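Local coordinates for DltD domain-containing protein (Beauveria bassiana, PDB 7D78) that is a thioesterase of the polyketide pathway that probably acts as a cyclase, closing medium-ring lactones, at residues L191-S196 against N232-Q237. Sequence-based numbering, arbitrary orientation.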
ATOM      1  N   LEU A 191      11.298   1.132  18.051  1.00 21.79           N
ATOM      2  CA  LEU A 191      12.740   1.333  18.008  1.00 26.06           C
ATOM      3  C   LEU A 191      13.018   2.738  17.502  1.00 24.30           C
ATOM      4  O   LEU A 191      12.194   3.298  16.769  1.00 19.86           O
ATOM      5  CB  LEU A 191      13.420   0.292  17.105  1.00 21.59           C
ATOM      6  CG  LEU A 191      13.239   0.423  15.577  1.00 20.21           C
ATOM      7  CD1 LEU A 191      14.210  -0.497  14.876  1.00 22.73           C
ATOM      8  CD2 LEU A 191      11.815   0.093  15.129  1.00 20.22           C
ATOM      9  N   PRO A 192      14.156   3.330  17.860  1.00 22.18           N
ATOM     10  CA  PRO A 192      14.574   4.574  17.215  1.00 26.76           C
ATOM     11  C   PRO A 192      14.788   4.338  15.732  1.00 24.33           C
ATOM     12  O   PRO A 192      15.342   3.299  15.347  1.00 23.28           O
ATOM     13  CB  PRO A 192      15.904   4.924  17.915  1.00 26.72           C
ATOM     14  CG  PRO A 192      15.995   4.022  19.096  1.00 37.51           C
ATOM     15  CD  PRO A 192      15.201   2.799  18.755  1.00 25.88           C
ATOM     16  N   PRO A 193      14.346   5.259  14.870  1.00 23.73           N
ATOM     17  CA  PRO A 193      14.579   5.081  13.425  1.00 21.07           C
ATOM     18  C   PRO A 193      16.051   5.020  13.053  1.00 26.21           C
ATOM     19  O   PRO A 193      16.380   4.524  11.965  1.00 19.66           O
ATOM     20  CB  PRO A 193      13.911   6.312  12.789  1.00 24.35           C
ATOM     21  CG  PRO A 193      13.196   7.029  13.884  1.00 25.56           C
ATOM     22  CD  PRO A 193      13.644   6.514  15.196  1.00 21.13           C
ATOM     23  N   PHE A 194      16.938   5.548  13.901  1.00 22.46           N
ATOM     24  CA  PHE A 194      18.381   5.491  13.692  1.00 25.94           C
ATOM     25  C   PHE A 194      19.049   5.276  15.044  1.00 26.70           C
ATOM     26  O   PHE A 194      18.840   6.071  15.966  1.00 28.21           O
ATOM     27  CB  PHE A 194      18.904   6.777  13.031  1.00 27.07           C
ATOM     28  CG  PHE A 194      18.186   7.140  11.754  1.00 26.43           C
ATOM     29  CD1 PHE A 194      17.063   7.940  11.782  1.00 25.08           C
ATOM     30  CD2 PHE A 194      18.643   6.677  10.526  1.00 26.96           C
ATOM     31  CE1 PHE A 194      16.392   8.273  10.615  1.00 27.09           C
ATOM     32  CE2 PHE A 194      17.976   7.006   9.353  1.00 25.84           C
ATOM     33  CZ  PHE A 194      16.848   7.809   9.404  1.00 25.52           C
ATOM     34  N   ASN A 195      19.825   4.201  15.172  1.00 28.94           N
ATOM     35  CA  ASN A 195      20.553   3.966  16.413  1.00 35.02           C
ATOM     36  C   ASN A 195      21.867   4.747  16.393  1.00 33.84           C
ATOM     37  O   ASN A 195      22.203   5.426  15.418  1.00 30.94           O
ATOM     38  CB  ASN A 195      20.769   2.464  16.645  1.00 31.58           C
ATOM     39  CG  ASN A 195      21.709   1.815  15.630  1.00 31.90           C
ATOM     40  OD1 ASN A 195      22.544   2.468  15.010  1.00 32.36           O
ATOM     41  ND2 ASN A 195      21.568   0.504  15.465  1.00 34.97           N
ATOM     42  N   SER A 196      22.632   4.636  17.485  1.00 35.31           N
ATOM     43  CA  SER A 196      23.861   5.413  17.623  1.00 34.80           C
ATOM     44  C   SER A 196      24.892   5.089  16.549  1.00 35.67           C
ATOM     45  O   SER A 196      25.767   5.920  16.279  1.00 36.97           O
ATOM     46  CB  SER A 196      24.471   5.184  19.003  1.00 35.90           C
ATOM     47  OG  SER A 196      24.848   3.830  19.131  1.00 35.52           O
ATOM     48  N   ASN A 232      11.130  10.016  19.599  1.00 19.78           N
ATOM     49  CA  ASN A 232      12.223   9.511  18.762  1.00 24.10           C
ATOM     50  C   ASN A 232      12.160   7.983  18.669  1.00 22.14           C
ATOM     51  O   ASN A 232      13.087   7.251  19.019  1.00 21.47           O
ATOM     52  CB  ASN A 232      13.567   9.995  19.295  1.00 27.71           C
ATOM     53  CG  ASN A 232      14.724   9.624  18.385  1.00 32.12           C
ATOM     54  OD1 ASN A 232      14.545   9.409  17.188  1.00 28.78           O
ATOM     55  ND2 ASN A 232      15.922   9.555  18.952  1.00 28.48           N
ATOM     56  N   LYS A 233      11.018   7.505  18.182  1.00 21.17           N
ATOM     57  CA  LYS A 233      10.788   6.075  18.043  1.00 18.10           C
ATOM     58  C   LYS A 233       9.763   5.865  16.944  1.00 21.44           C
ATOM     59  O   LYS A 233       8.925   6.734  16.702  1.00 19.18           O
ATOM     60  CB  LYS A 233      10.289   5.445  19.356  1.00 21.66           C
ATOM     61  CG  LYS A 233       8.983   6.064  19.893  1.00 22.31           C
ATOM     62  CD  LYS A 233       8.492   5.371  21.182  1.00 32.65           C
ATOM     63  CE  LYS A 233       7.147   5.959  21.647  1.00 35.76           C
ATOM     64  NZ  LYS A 233       6.593   5.279  22.866  1.00 31.31           N
ATOM     65  N   ILE A 234       9.850   4.709  16.265  1.00 19.34           N
ATOM     66  CA  ILE A 234       8.825   4.295  15.313  1.00 18.95           C
ATOM     67  C   ILE A 234       8.400   2.870  15.633  1.00 22.08           C
ATOM     68  O   ILE A 234       9.143   2.093  16.239  1.00 20.26           O
ATOM     69  CB  ILE A 234       9.302   4.377  13.842  1.00 18.81           C
ATOM     70  CG1 ILE A 234      10.558   3.498  13.638  1.00 18.27           C
ATOM     71  CG2 ILE A 234       9.543   5.827  13.436  1.00 18.93           C
ATOM     72  CD1 ILE A 234      10.933   3.265  12.175  1.00 19.48           C
ATOM     73  N   ALA A 235       7.189   2.526  15.203  1.00 19.67           N
ATOM     74  CA  ALA A 235       6.779   1.128  15.200  1.00 20.50           C
ATOM     75  C   ALA A 235       7.571   0.365  14.145  1.00 19.70           C
ATOM     76  O   ALA A 235       7.685   0.816  13.000  1.00 18.30           O
ATOM     77  CB  ALA A 235       5.282   1.009  14.914  1.00 19.03           C
ATOM     78  N   LEU A 236       8.115  -0.796  14.525  1.00 18.60           N
ATOM     79  CA  LEU A 236       8.792  -1.648  13.550  1.00 19.17           C
ATOM     80  C   LEU A 236       7.913  -1.940  12.332  1.00 19.56           C
ATOM     81  O   LEU A 236       8.423  -2.052  11.207  1.00 17.88           O
ATOM     82  CB  LEU A 236       9.231  -2.963  14.212  1.00 17.02           C
ATOM     83  CG  LEU A 236      10.117  -3.889  13.367  1.00 19.00           C
ATOM     84  CD1 LEU A 236      11.615  -3.469  13.442  1.00 17.69           C
ATOM     85  CD2 LEU A 236       9.940  -5.333  13.816  1.00 19.01           C
ATOM     86  N   GLN A 237       6.592  -2.048  12.526  1.00 16.72           N
ATOM     87  CA  GLN A 237       5.710  -2.375  11.405  1.00 17.46           C
ATOM     88  C   GLN A 237       5.743  -1.324  10.305  1.00 18.48           C
ATOM     89  O   GLN A 237       5.267  -1.598   9.196  1.00 18.30           O
ATOM     90  CB  GLN A 237       4.272  -2.567  11.893  1.00 17.41           C
ATOM     91  CG  GLN A 237       4.060  -3.873  12.668  1.00 16.82           C
ATOM     92  CD  GLN A 237       4.481  -5.114  11.871  1.00 21.70           C
ATOM     93  OE1 GLN A 237       4.269  -5.189  10.660  1.00 20.80           O
ATOM     94  NE2 GLN A 237       5.077  -6.092  12.561  1.00 17.73           N
TER
HETATM   95  O   HOH W   1      16.369   8.042  15.662  1.00 25.74           O
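The carbonyl oxygen of Leu191 receives two donors from 232-237. The stronger is the amide of Ile234, whose N lies 2.8 Å from Leu191 O in a nearly straight bond (171° at the hydrogen). The weaker is a CA-H...O contact from Lys233, with its CA 3.4 Å from the same oxygen. The return bond runs from Leu191 N to Ile234 O at 3.0 Å, and the two residues thus form an antiparallel hydrogen-bonded pair. Their side chains share one face of the two-stranded sheet. Leu191 sets CG between its backbone N and carbonyl carbon (chi1 73°), and its CD2 branch reaches across to Ile234 CG1 at 3.9 Å. The same methyl also touches the CA and CD1 of Leu236, and Tyr239 of helix 238-244 meets both Leu191 and Ile234.

Beyond the pair, Pro193 stands where the next cross-strand amide would be expected and, as a proline, has no N-H to give. Pro192 CA offers a C-H to Asn232 O, while Pro193 CG rests 3.9 Å from Ile234 CG2. Asn232 swings its CG anti to the backbone N (chi1 -174°), carrying OD1 to Pro193 CD. A water donates to Asn232 OD1 at 2.7 Å and accepts from Phe194 N at 3.1 Å. Phe194 itself packs on helix 210-220. Leu191 and Ile234 belong to a short two-stranded antiparallel sheet (190-191 with 234-235), separate from the central sheet of this alpha/beta hydrolase fold; with the proline and water contacts beside it, it ties together the two ends of the excursion containing helix 210-220.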